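Side-chain contact in Cg6181-pa, isoform A (PDB 2VXG), which seems to act in mRNA decapping during mRNA degradation and is required for silencing a subset of endogenous miRNA targets: residues Q109-N114 with S122-L127. Sequence-based numbering, arbitrary orientation.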
loop_
_atom_site.group_PDB
_atom_site.type_symbol
_atom_site.label_atom_id
_atom_site.label_comp_id
_atom_site.label_asym_id
_atom_site.label_seq_id
_atom_site.Cartn_x
_atom_site.Cartn_y
_atom_site.Cartn_z
ATOM N N GLN A 109 -0.866 0.025 -15.081
ATOM C CA GLN A 109 -0.820 0.157 -16.549
ATOM C C GLN A 109 -0.709 1.643 -16.989
ATOM O O GLN A 109 0.062 1.981 -17.895
ATOM C CB GLN A 109 -2.022 -0.546 -17.197
ATOM C CG GLN A 109 -3.183 0.356 -17.457
ATOM C CD GLN A 109 -4.538 -0.321 -17.751
ATOM O OE1 GLN A 109 -4.731 -1.564 -17.611
ATOM N NE2 GLN A 109 -5.489 0.523 -18.137
ATOM N N GLN A 110 -1.443 2.528 -16.319
ATOM C CA GLN A 110 -1.389 3.975 -16.622
ATOM C C GLN A 110 -0.052 4.575 -16.218
ATOM O O GLN A 110 0.512 5.381 -16.950
ATOM C CB GLN A 110 -2.572 4.711 -15.988
ATOM C CG GLN A 110 -3.901 4.203 -16.587
ATOM C CD GLN A 110 -3.995 4.467 -18.081
ATOM O OE1 GLN A 110 -3.906 5.616 -18.517
ATOM N NE2 GLN A 110 -4.161 3.413 -18.873
ATOM N N PHE A 111 0.472 4.141 -15.082
ATOM C CA PHE A 111 1.795 4.552 -14.644
ATOM C C PHE A 111 2.908 4.172 -15.622
ATOM O O PHE A 111 3.773 4.989 -15.953
ATOM C CB PHE A 111 2.121 3.931 -13.295
ATOM C CG PHE A 111 3.544 4.134 -12.879
ATOM C CD1 PHE A 111 3.942 5.347 -12.364
ATOM C CD2 PHE A 111 4.470 3.090 -12.963
ATOM C CE1 PHE A 111 5.249 5.537 -11.924
ATOM C CE2 PHE A 111 5.797 3.279 -12.555
ATOM C CZ PHE A 111 6.167 4.532 -12.029
ATOM N N ILE A 112 2.916 2.933 -16.085
ATOM C CA ILE A 112 3.983 2.545 -17.016
ATOM C C ILE A 112 3.886 3.276 -18.363
ATOM O O ILE A 112 4.877 3.448 -19.024
ATOM C CB ILE A 112 4.115 1.028 -17.237
ATOM C CG1 ILE A 112 2.858 0.404 -17.802
ATOM C CG2 ILE A 112 4.560 0.293 -15.899
ATOM C CD1 ILE A 112 3.089 -1.007 -18.329
ATOM N N LYS A 113 2.683 3.656 -18.785
ATOM C CA LYS A 113 2.537 4.481 -19.976
ATOM C C LYS A 113 2.941 5.942 -19.720
ATOM O O LYS A 113 3.614 6.522 -20.545
ATOM C CB LYS A 113 1.113 4.377 -20.513
ATOM C CG LYS A 113 0.742 2.954 -20.983
ATOM C CD LYS A 113 -0.729 2.879 -21.325
ATOM C CE LYS A 113 -1.148 1.452 -21.738
ATOM N NZ LYS A 113 -0.715 1.110 -23.128
ATOM N N ASN A 114 2.579 6.487 -18.561
ATOM C CA ASN A 114 2.865 7.875 -18.206
ATOM C C ASN A 114 4.335 8.142 -17.872
ATOM O O ASN A 114 4.811 9.266 -18.042
ATOM C CB ASN A 114 2.057 8.348 -16.979
ATOM C CG ASN A 114 0.558 8.499 -17.232
ATOM O OD1 ASN A 114 0.111 8.604 -18.345
ATOM N ND2 ASN A 114 -0.220 8.489 -16.154
ATOM N N SER A 122 10.238 -1.122 -14.231
ATOM C CA SER A 122 10.291 -2.580 -14.389
ATOM C C SER A 122 9.735 -3.257 -13.145
ATOM O O SER A 122 9.106 -4.300 -13.238
ATOM C CB SER A 122 11.717 -3.068 -14.712
ATOM O OG SER A 122 12.090 -2.569 -15.974
ATOM N N ASN A 123 9.919 -2.616 -11.997
ATOM C CA ASN A 123 9.349 -3.098 -10.748
ATOM C C ASN A 123 7.814 -3.142 -10.814
ATOM O O ASN A 123 7.192 -4.115 -10.403
ATOM C CB ASN A 123 9.821 -2.222 -9.576
ATOM C CG ASN A 123 11.334 -2.204 -9.445
ATOM O OD1 ASN A 123 11.911 -3.021 -8.743
ATOM N ND2 ASN A 123 11.989 -1.314 -10.212
ATOM N N VAL A 124 7.219 -2.093 -11.383
ATOM C CA VAL A 124 5.768 -2.071 -11.559
ATOM C C VAL A 124 5.352 -3.107 -12.623
ATOM O O VAL A 124 4.326 -3.799 -12.453
ATOM C CB VAL A 124 5.272 -0.665 -11.892
ATOM C CG1 VAL A 124 3.806 -0.657 -12.349
ATOM C CG2 VAL A 124 5.461 0.271 -10.684
ATOM N N ARG A 125 6.138 -3.251 -13.697
ATOM C CA ARG A 125 5.823 -4.275 -14.677
ATOM C C ARG A 125 5.858 -5.680 -14.052
ATOM O O ARG A 125 4.994 -6.500 -14.325
ATOM C CB ARG A 125 6.734 -4.188 -15.900
ATOM C CG ARG A 125 6.527 -2.915 -16.763
ATOM C CD ARG A 125 7.596 -2.919 -17.886
ATOM N NE ARG A 125 7.262 -3.910 -18.897
ATOM C CZ ARG A 125 8.133 -4.648 -19.586
ATOM N NH1 ARG A 125 9.441 -4.527 -19.402
ATOM N NH2 ARG A 125 7.678 -5.537 -20.469
ATOM N N LEU A 126 6.808 -5.912 -13.161
ATOM C CA LEU A 126 6.880 -7.183 -12.481
ATOM C C LEU A 126 5.682 -7.336 -11.544
ATOM O O LEU A 126 5.129 -8.433 -11.400
ATOM C CB LEU A 126 8.169 -7.267 -11.635
ATOM C CG LEU A 126 8.318 -8.574 -10.852
ATOM C CD1 LEU A 126 8.457 -9.718 -11.818
ATOM C CD2 LEU A 126 9.518 -8.469 -9.921
ATOM N N LEU A 127 5.330 -6.264 -10.846
ATOM C CA LEU A 127 4.171 -6.296 -9.996
ATOM C C LEU A 127 2.892 -6.687 -10.751
ATOM O O LEU A 127 2.096 -7.449 -10.203
ATOM C CB LEU A 127 4.033 -5.002 -9.183
ATOM C CG LEU A 127 2.885 -4.896 -8.149
ATOM C CD1 LEU A 127 3.164 -5.528 -6.784
ATOM C CD2 LEU A 127 2.477 -3.412 -7.941
#
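I112 and V124 bring the two helices of this hairpin nearest to each other, their CA atoms 7.4 Å apart, where the axes of 109-114 and 122-127 run nearly antiparallel at 153° and approach to 9.8 Å. V124 packs on both F111 and I112, but its methyls do not divide them one each. CG2 meets the F111 ring alone, 3.6 Å from CE2 and approaching obliquely. CG1 serves both neighbours, lying 3.8 Å from CG2 of I112 and 3.9 Å from CD2 of F111. With CG1 anti to the valine's backbone N (chi1 169°) and CG2 beside that nitrogen, both methyls come against the ring. The CA-CB bond of F111 points toward 122-127, and CG anti to the backbone N (chi1 171°) carries the ring on to meet these methyls through CD2 and CE2. On I112 the short branch does the touching: CG2 packs against V124 and also lies 3.9 Å from CG of R125, whose aliphatic stem crosses the isoleucine at about a right angle. R125 contributes this methylene at the more open margin; its guanidinium makes no contact with 109-114.

The hairpin joins the C-terminal end of helix 91-114 to the start of helix 121-134 through a short connection, within the C-terminal all-helical domain of Ge-1. F111 and V124 both also touch M68 and H71 of the loop before helix 73-85, the imidazole of H71 packing edge-to-face with F111, and V124 also touches Q76 of that helix. I112 rests on F121 and M128 of the second helix. No hydrogen bond or salt bridge links 109-114 to 122-127; what joins them directly is apolar packing, a modest patch of 177 Å², buried around F111 and V124 and more open at R125.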